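PDB 5T0W: AncCDT-1, which binds amino acids, here arginine, as a periplasmic-type solute-binding protein probably serving transport, and is an ancestral precursor of cyclohexadienyl dehydratase. Local coordinates for residues T69-I74 with S88-T93; D17-R22 with K58-K63. All blocks are in the same frame, centred on the assembly; numbering follows the deposited sequence.

Contact 1 of 2, residues T69-I74 with S88-T93; sequences TTWDGI and SGMTIT. With ARG (arginine), chain E.
Trp71 and Met90 meet in the arginine pocket of this family 3 solute-binding fold, where two loops that follow strands 63-68 and 85-86 come together around the ligand. The apolar packing rests on the indole. Its CH2 lies 3.9 Å from Met90 CG, with Met90 CB and CG both at the ring edge, and Met90 SD stands obliquely 5.4 Å from the centroid of the six-membered ring, a Met-aromatic contact. Behind the indole, Ile74 CG2 backs one face toward the rim, while Ile74 CD1 reaches Ser88 CB. The opposite face carries the aliphatic part of the bound arginine, whose CD sits over the ring centre, 3.7 Å above the plane. Trp71 CG is anti to the backbone N (chi1 180°), which carries the ring from its own loop to the ligand and to 88-93; NE1 is tied to Gly141 O.

Within this contact the polar grip on the ligand comes from 88-91; Asp181, Gln139, Arg96 and Thr143 also hydrogen-bond to it. At the guanidinium end, ligand NE gives a 3.1 Å hydrogen bond to Ser88 O, and NH1 gives one of 3.0 Å to Ser88 OG plus a weak one to Ser88 O. The side-chain oxygen also accepts from Asp30 N. At the other end, ligand N bonds to Gly89 O at 2.8 Å and to Thr91 OG1 at 2.9 Å. One carboxylate oxygen takes a backbone N-H: Thr91 N donates to ligand OXT over 2.8 Å, nearly straight at 169°.

Contact 2 of 2, residues D17-R22 with K58-K63; sequences DEIMKR and KELGVK
Ile19 touches both Leu60 and Val62, joining helix 15-22 to the turn at the end of helix 48-60. A single methyl does this work: chi1 of -71° sets CG1 beside the backbone N and leaves the CG2 methyl trans to it, pointing at the turn, where Ile19 CG2 lies 4.1 Å from Leu60 CD2 and 4.3 Å from Val62 CG2. The Ile19 and Leu60 side chains meet at about a right angle, and all three residues direct their CB toward the opposing segment. One residue on, Met20 brings the backbones nearest, its CA 6.9 Å from Val62 CA and 4.5 Å from Val62 CG1. Its side chain runs along the exposed margin of the contact.

Lys21 turns away from the contact, its backbone N hydrogen-bonded to Asp17 O at 2.9 Å in the regular helical pattern. Arg22 closes the segment. Its N bonds to Glu18 O, and its guanidinium reaches past the helix, with NE on Thr24 O and NH2 in a salt bridge with Asp84.

Between Leu60 and Val62 the opposing chain leaves its helix at Gly61, with a positive phi of 66° in a Schellman motif, its N bonded back to Lys58 O at 2.8 Å; the residues on both sides of the glycine point toward Ile19's helix. Lys63 then enters strand 63-68, completing the beta-alpha-beta crossover from strand 24-29 through helix 48-60, and pairs through its backbone with Gly23 and Leu25. Among the neighbours, Leu25 of strand 24-29 touches Ile19, Leu60 and Val62 alike, while helix 218-233 packs alongside, Leu220 against Ile19 and Trp223 against Leu60.

In the fold
From the N terminus, helix 15-22 leads into strand 24-29, and the chain returns through helix 48-60 to close contact 2 just as strand 63-68 begins. That strand runs on to contact 1, whose loop takes in helix 74-79 and strand 85-86 before closing at 88-93. The two closures follow one another in series, neither nested nor crossed. They sit at opposite ends of the three-stranded parallel sheet: contact 2 where strands 24-29 and 63-68 start, contact 1 beyond the ends of 63-68 and 85-86, beside the ligand. Their centres are about 23 Å apart and their nearest atoms about 14 Å, so strand 63-68 links them without direct touch.

Contact 1 of 2, residues T69-I74 with S88-T93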
ATOM      1  N   THR A  69     -12.192  -2.263  -0.095  1.00 28.58           N
ATOM      2  CA  THR A  69     -12.187  -2.160  -1.543  1.00 28.71           C
ATOM      3  C   THR A  69     -11.092  -3.013  -2.098  1.00 28.65           C
ATOM      4  O   THR A  69     -10.015  -3.097  -1.514  1.00 27.91           O
ATOM      5  CB  THR A  69     -11.938  -0.728  -1.974  1.00 27.58           C
ATOM      6  OG1 THR A  69     -12.931   0.127  -1.379  1.00 27.90           O
ATOM      7  CG2 THR A  69     -12.002  -0.605  -3.479  1.00 27.92           C
ATOM      8  N   THR A  70     -11.366  -3.670  -3.217  1.00 29.73           N
ATOM      9  CA  THR A  70     -10.351  -4.476  -3.908  1.00 29.83           C
ATOM     10  C   THR A  70      -9.299  -3.547  -4.488  1.00 28.44           C
ATOM     11  O   THR A  70      -9.647  -2.558  -5.098  1.00 28.20           O
ATOM     12  CB  THR A  70     -10.981  -5.314  -5.050  1.00 31.52           C
ATOM     13  OG1 THR A  70     -11.921  -6.231  -4.477  1.00 33.05           O
ATOM     14  CG2 THR A  70      -9.908  -6.115  -5.846  1.00 31.67           C
ATOM     15  N   TRP A  71      -8.024  -3.847  -4.286  1.00 27.77           N
ATOM     16  CA  TRP A  71      -6.956  -2.953  -4.750  1.00 26.60           C
ATOM     17  C   TRP A  71      -7.082  -2.541  -6.233  1.00 27.04           C
ATOM     18  O   TRP A  71      -6.959  -1.368  -6.577  1.00 26.46           O
ATOM     19  CB  TRP A  71      -5.590  -3.594  -4.539  1.00 26.18           C
ATOM     20  CG  TRP A  71      -4.534  -2.711  -5.006  1.00 25.15           C
ATOM     21  CD1 TRP A  71      -3.762  -2.887  -6.115  1.00 25.31           C
ATOM     22  CD2 TRP A  71      -4.159  -1.449  -4.450  1.00 24.02           C
ATOM     23  NE1 TRP A  71      -2.944  -1.828  -6.263  1.00 24.44           N
ATOM     24  CE2 TRP A  71      -3.154  -0.931  -5.258  1.00 23.63           C
ATOM     25  CE3 TRP A  71      -4.565  -0.719  -3.348  1.00 23.50           C
ATOM     26  CZ2 TRP A  71      -2.544   0.268  -5.010  1.00 22.80           C
ATOM     27  CZ3 TRP A  71      -3.952   0.506  -3.104  1.00 22.61           C
ATOM     28  CH2 TRP A  71      -2.952   0.975  -3.924  1.00 22.33           C
ATOM     29  N   ASP A  72      -7.329  -3.502  -7.101  1.00 28.38           N
ATOM     30  CA  ASP A  72      -7.315  -3.239  -8.535  1.00 29.06           C
ATOM     31  C   ASP A  72      -8.296  -2.152  -8.956  1.00 29.18           C
ATOM     32  O   ASP A  72      -7.983  -1.362  -9.825  1.00 29.08           O
ATOM     33  CB  ASP A  72      -7.603  -4.514  -9.323  1.00 30.83           C
ATOM     34  CG  ASP A  72      -7.279  -4.356 -10.796  1.00 31.71           C
ATOM     35  OD1 ASP A  72      -6.105  -4.018 -11.103  1.00 31.11           O
ATOM     36  OD2 ASP A  72      -8.197  -4.576 -11.641  1.00 33.29           O
ATOM     37  N   GLY A  73      -9.472  -2.125  -8.334  1.00 29.57           N
ATOM     38  CA  GLY A  73     -10.496  -1.142  -8.646  1.00 30.01           C
ATOM     39  C   GLY A  73     -10.568   0.018  -7.663  1.00 28.81           C
ATOM     40  O   GLY A  73     -11.579   0.706  -7.579  1.00 29.27           O
ATOM     41  N   ILE A  74      -9.508   0.227  -6.890  1.00 27.46           N
ATOM     42  CA  ILE A  74      -9.563   1.216  -5.829  1.00 26.46           C
ATOM     43  C   ILE A  74      -9.621   2.652  -6.371  1.00 26.13           C
ATOM     44  O   ILE A  74     -10.301   3.493  -5.795  1.00 25.98           O
ATOM     45  CB  ILE A  74      -8.419   1.062  -4.811  1.00 25.32           C
ATOM     46  CG1 ILE A  74      -8.791   1.820  -3.523  1.00 24.82           C
ATOM     47  CG2 ILE A  74      -7.122   1.577  -5.377  1.00 24.57           C
ATOM     48  CD1 ILE A  74      -7.867   1.529  -2.352  1.00 24.21           C
ATOM     49  N   SER A  88      -4.124   3.564   1.837  1.00 20.24           N
ATOM     50  CA  SER A  88      -3.971   2.126   1.556  1.00 20.70           C
ATOM     51  C   SER A  88      -2.624   1.783   0.961  1.00 20.51           C
ATOM     52  O   SER A  88      -2.521   0.982   0.039  1.00 20.74           O
ATOM     53  CB  SER A  88      -5.102   1.601   0.658  1.00 21.13           C
ATOM     54  OG  SER A  88      -5.299   0.219   0.877  1.00 21.91           O
ATOM     55  N   GLY A  89      -1.596   2.405   1.511  1.00 20.24           N
ATOM     56  CA  GLY A  89      -0.226   2.159   1.095  1.00 20.24           C
ATOM     57  C   GLY A  89       0.029   2.470  -0.356  1.00 19.98           C
ATOM     58  O   GLY A  89       0.746   1.748  -1.016  1.00 20.22           O
ATOM     59  N   MET A  90      -0.599   3.532  -0.852  1.00 19.66           N
ATOM     60  CA  MET A  90      -0.556   3.827  -2.256  1.00 19.68           C
ATOM     61  C   MET A  90       0.659   4.643  -2.702  1.00 19.62           C
ATOM     62  O   MET A  90       0.871   5.766  -2.289  1.00 19.47           O
ATOM     63  CB  MET A  90      -1.811   4.539  -2.652  1.00 19.67           C
ATOM     64  CG  MET A  90      -1.922   4.707  -4.137  1.00 20.00           C
ATOM     65  SD  MET A  90      -3.565   5.130  -4.612  1.00 20.39           S
ATOM     66  CE  MET A  90      -3.304   5.379  -6.352  1.00 21.04           C
ATOM     67  N   THR A  91       1.470   4.037  -3.548  1.00 19.93           N
ATOM     68  CA  THR A  91       2.605   4.694  -4.160  1.00 20.14           C
ATOM     69  C   THR A  91       2.119   5.782  -5.134  1.00 20.28           C
ATOM     70  O   THR A  91       1.174   5.588  -5.864  1.00 20.45           O
ATOM     71  CB  THR A  91       3.441   3.659  -4.928  1.00 20.63           C
ATOM     72  OG1 THR A  91       3.911   2.658  -4.025  1.00 20.70           O
ATOM     73  CG2 THR A  91       4.609   4.306  -5.600  1.00 21.06           C
ATOM     74  N   ILE A  92       2.795   6.940  -5.106  1.00 20.42           N
ATOM     75  CA  ILE A  92       2.554   8.042  -6.053  1.00 20.86           C
ATOM     76  C   ILE A  92       3.306   7.726  -7.334  1.00 21.57           C
ATOM     77  O   ILE A  92       4.492   7.555  -7.304  1.00 21.85           O
ATOM     78  CB  ILE A  92       3.038   9.410  -5.504  1.00 21.00           C
ATOM     79  CG1 ILE A  92       2.286   9.744  -4.198  1.00 20.44           C
ATOM     80  CG2 ILE A  92       2.810  10.517  -6.516  1.00 21.70           C
ATOM     81  CD1 ILE A  92       2.835  10.902  -3.418  1.00 20.67           C
ATOM     82  N   THR A  93       2.585   7.632  -8.443  1.00 22.07           N
ATOM     83  CA  THR A  93       3.206   7.404  -9.722  1.00 23.10           C
ATOM     84  C   THR A  93       2.694   8.394 -10.749  1.00 24.19           C
ATOM     85  O   THR A  93       1.594   8.942 -10.593  1.00 24.09           O
ATOM     86  CB  THR A  93       2.963   5.969 -10.250  1.00 23.24           C
ATOM     87  OG1 THR A  93       1.586   5.797 -10.614  1.00 23.39           O
ATOM     88  CG2 THR A  93       3.394   4.922  -9.230  1.00 22.55           C
TER
HETATM   89  N   ARG E 301       2.494   0.420  -2.803  1.00  7.68           N
HETATM   90  CA  ARG E 301       1.994  -0.447  -3.878  1.00  7.57           C
HETATM   91  C   ARG E 301       1.128   0.376  -4.755  1.00  7.46           C
HETATM   92  O   ARG E 301       0.848  -0.068  -5.869  1.00  7.30           O
HETATM   93  CB  ARG E 301       1.182  -1.578  -3.320  1.00  7.80           C
HETATM   94  CG  ARG E 301      -0.072  -1.080  -2.660  1.00  8.38           C
HETATM   95  CD  ARG E 301      -1.018  -2.226  -2.309  1.00  8.75           C
HETATM   96  NE  ARG E 301      -1.861  -1.839  -1.191  1.00  9.10           N
HETATM   97  CZ  ARG E 301      -2.861  -2.573  -0.730  1.00  9.46           C
HETATM   98  NH1 ARG E 301      -3.573  -2.156   0.324  1.00  9.40           N
HETATM   99  NH2 ARG E 301      -3.145  -3.730  -1.314  1.00  9.64           N
HETATM  100  OXT ARG E 301       0.692   1.471  -4.347  1.00  7.36           O

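Contact 2 of 2, residues D17-R22 with K58-K63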
ATOM      1  N   ASP A  17     -16.875  19.782   2.043  1.00 34.16           N
ATOM      2  CA  ASP A  17     -18.180  20.214   2.509  1.00 35.77           C
ATOM      3  C   ASP A  17     -19.037  18.965   2.736  1.00 36.09           C
ATOM      4  O   ASP A  17     -19.650  18.796   3.798  1.00 36.51           O
ATOM      5  CB  ASP A  17     -18.847  21.160   1.501  1.00 37.43           C
ATOM      6  CG  ASP A  17     -18.112  22.516   1.346  1.00 37.94           C
ATOM      7  OD1 ASP A  17     -17.559  23.061   2.334  1.00 37.56           O
ATOM      8  OD2 ASP A  17     -18.108  23.047   0.209  1.00 39.15           O
ATOM      9  N   GLU A  18     -19.054  18.088   1.737  1.00 36.04           N
ATOM     10  CA  GLU A  18     -19.811  16.834   1.811  1.00 36.51           C
ATOM     11  C   GLU A  18     -19.446  16.038   3.060  1.00 35.75           C
ATOM     12  O   GLU A  18     -20.336  15.554   3.769  1.00 36.27           O
ATOM     13  CB  GLU A  18     -19.599  15.979   0.544  1.00 36.21           C
ATOM     14  N   ILE A  19     -18.143  15.935   3.335  1.00 34.49           N
ATOM     15  CA  ILE A  19     -17.661  15.223   4.524  1.00 34.07           C
ATOM     16  C   ILE A  19     -18.258  15.818   5.804  1.00 35.51           C
ATOM     17  O   ILE A  19     -18.913  15.112   6.591  1.00 36.32           O
ATOM     18  CB  ILE A  19     -16.129  15.238   4.634  1.00 32.35           C
ATOM     19  CG1 ILE A  19     -15.519  14.332   3.560  1.00 31.47           C
ATOM     20  CG2 ILE A  19     -15.664  14.783   6.013  1.00 31.86           C
ATOM     21  CD1 ILE A  19     -14.062  14.627   3.272  1.00 30.33           C
ATOM     22  N   MET A  20     -18.082  17.119   5.980  1.00 36.09           N
ATOM     23  CA  MET A  20     -18.502  17.765   7.222  1.00 37.10           C
ATOM     24  C   MET A  20     -20.008  17.792   7.432  1.00 38.16           C
ATOM     25  O   MET A  20     -20.460  17.653   8.561  1.00 38.83           O
ATOM     26  CB  MET A  20     -17.921  19.167   7.290  1.00 37.67           C
ATOM     27  CG  MET A  20     -16.409  19.140   7.291  1.00 36.85           C
ATOM     28  SD  MET A  20     -15.636  20.747   7.312  1.00 37.89           S
ATOM     29  CE  MET A  20     -16.476  21.668   6.015  1.00 39.14           C
ATOM     30  N   LYS A  21     -20.773  17.978   6.351  1.00 38.56           N
ATOM     31  CA  LYS A  21     -22.251  17.884   6.394  1.00 40.02           C
ATOM     32  C   LYS A  21     -22.697  16.502   6.836  1.00 39.63           C
ATOM     33  O   LYS A  21     -23.492  16.356   7.758  1.00 40.60           O
ATOM     34  CB  LYS A  21     -22.887  18.187   5.021  1.00 41.17           C
ATOM     35  CG  LYS A  21     -22.977  19.665   4.703  1.00 42.29           C
ATOM     36  CD  LYS A  21     -23.258  19.952   3.222  1.00 43.37           C
ATOM     37  CE  LYS A  21     -23.269  21.468   2.952  1.00 44.58           C
ATOM     38  NZ  LYS A  21     -24.336  21.985   2.029  1.00 46.62           N
ATOM     39  N   ARG A  22     -22.166  15.494   6.158  1.00 38.12           N
ATOM     40  CA  ARG A  22     -22.535  14.110   6.430  1.00 37.97           C
ATOM     41  C   ARG A  22     -22.082  13.636   7.822  1.00 37.02           C
ATOM     42  O   ARG A  22     -22.731  12.779   8.414  1.00 37.87           O
ATOM     43  CB  ARG A  22     -22.039  13.204   5.296  1.00 37.39           C
ATOM     44  CG  ARG A  22     -21.443  11.873   5.707  1.00 36.93           C
ATOM     45  CD  ARG A  22     -20.983  11.092   4.489  1.00 36.39           C
ATOM     46  NE  ARG A  22     -19.698  11.645   4.082  1.00 35.00           N
ATOM     47  CZ  ARG A  22     -19.230  11.716   2.845  1.00 34.58           C
ATOM     48  NH1 ARG A  22     -19.956  11.313   1.819  1.00 35.61           N
ATOM     49  NH2 ARG A  22     -18.032  12.230   2.643  1.00 33.17           N
ATOM     50  N   LYS A  58     -10.378  12.944  13.302  1.00 26.62           N
ATOM     51  CA  LYS A  58     -10.337  13.841  14.467  1.00 27.72           C
ATOM     52  C   LYS A  58     -10.126  15.311  14.052  1.00 27.50           C
ATOM     53  O   LYS A  58     -10.955  16.166  14.357  1.00 28.23           O
ATOM     54  CB  LYS A  58      -9.254  13.419  15.470  1.00 28.36           C
ATOM     55  N   GLU A  59      -9.061  15.580  13.295  1.00 26.60           N
ATOM     56  CA  GLU A  59      -8.792  16.905  12.741  1.00 26.48           C
ATOM     57  C   GLU A  59     -10.042  17.516  12.093  1.00 26.53           C
ATOM     58  O   GLU A  59     -10.353  18.692  12.286  1.00 27.24           O
ATOM     59  CB  GLU A  59      -7.672  16.786  11.706  1.00 25.45           C
ATOM     60  CG  GLU A  59      -7.331  18.044  10.930  1.00 25.38           C
ATOM     61  CD  GLU A  59      -6.078  18.749  11.400  1.00 25.95           C
ATOM     62  OE1 GLU A  59      -5.489  18.390  12.451  1.00 26.55           O
ATOM     63  OE2 GLU A  59      -5.675  19.689  10.678  1.00 25.98           O
ATOM     64  N   LEU A  60     -10.747  16.693  11.318  1.00 25.95           N
ATOM     65  CA  LEU A  60     -11.944  17.104  10.578  1.00 26.13           C
ATOM     66  C   LEU A  60     -13.178  17.301  11.473  1.00 27.53           C
ATOM     67  O   LEU A  60     -14.220  17.742  10.988  1.00 28.02           O
ATOM     68  CB  LEU A  60     -12.285  16.023   9.529  1.00 25.38           C
ATOM     69  CG  LEU A  60     -12.213  16.236   8.018  1.00 24.74           C
ATOM     70  CD1 LEU A  60     -11.298  17.351   7.611  1.00 24.54           C
ATOM     71  CD2 LEU A  60     -11.776  14.941   7.349  1.00 23.91           C
ATOM     72  N   GLY A  61     -13.091  16.907  12.738  1.00 28.50           N
ATOM     73  CA  GLY A  61     -14.260  16.881  13.625  1.00 30.06           C
ATOM     74  C   GLY A  61     -15.343  15.865  13.238  1.00 30.48           C
ATOM     75  O   GLY A  61     -16.532  16.093  13.466  1.00 31.59           O
ATOM     76  N   VAL A  62     -14.949  14.717  12.681  1.00 29.94           N
ATOM     77  CA  VAL A  62     -15.930  13.720  12.253  1.00 30.44           C
ATOM     78  C   VAL A  62     -15.509  12.291  12.594  1.00 30.53           C
ATOM     79  O   VAL A  62     -14.378  12.037  12.997  1.00 29.97           O
ATOM     80  CB  VAL A  62     -16.162  13.800  10.738  1.00 29.72           C
ATOM     81  CG1 VAL A  62     -16.638  15.190  10.346  1.00 30.04           C
ATOM     82  CG2 VAL A  62     -14.891  13.422   9.966  1.00 28.31           C
ATOM     83  N   LYS A  63     -16.464  11.375  12.439  1.00 31.44           N
ATOM     84  CA  LYS A  63     -16.217   9.962  12.606  1.00 31.76           C
ATOM     85  C   LYS A  63     -15.578   9.402  11.356  1.00 30.68           C
ATOM     86  O   LYS A  63     -15.663   9.970  10.281  1.00 29.95           O
ATOM     87  CB  LYS A  63     -17.522   9.222  12.909  1.00 33.27           C
TER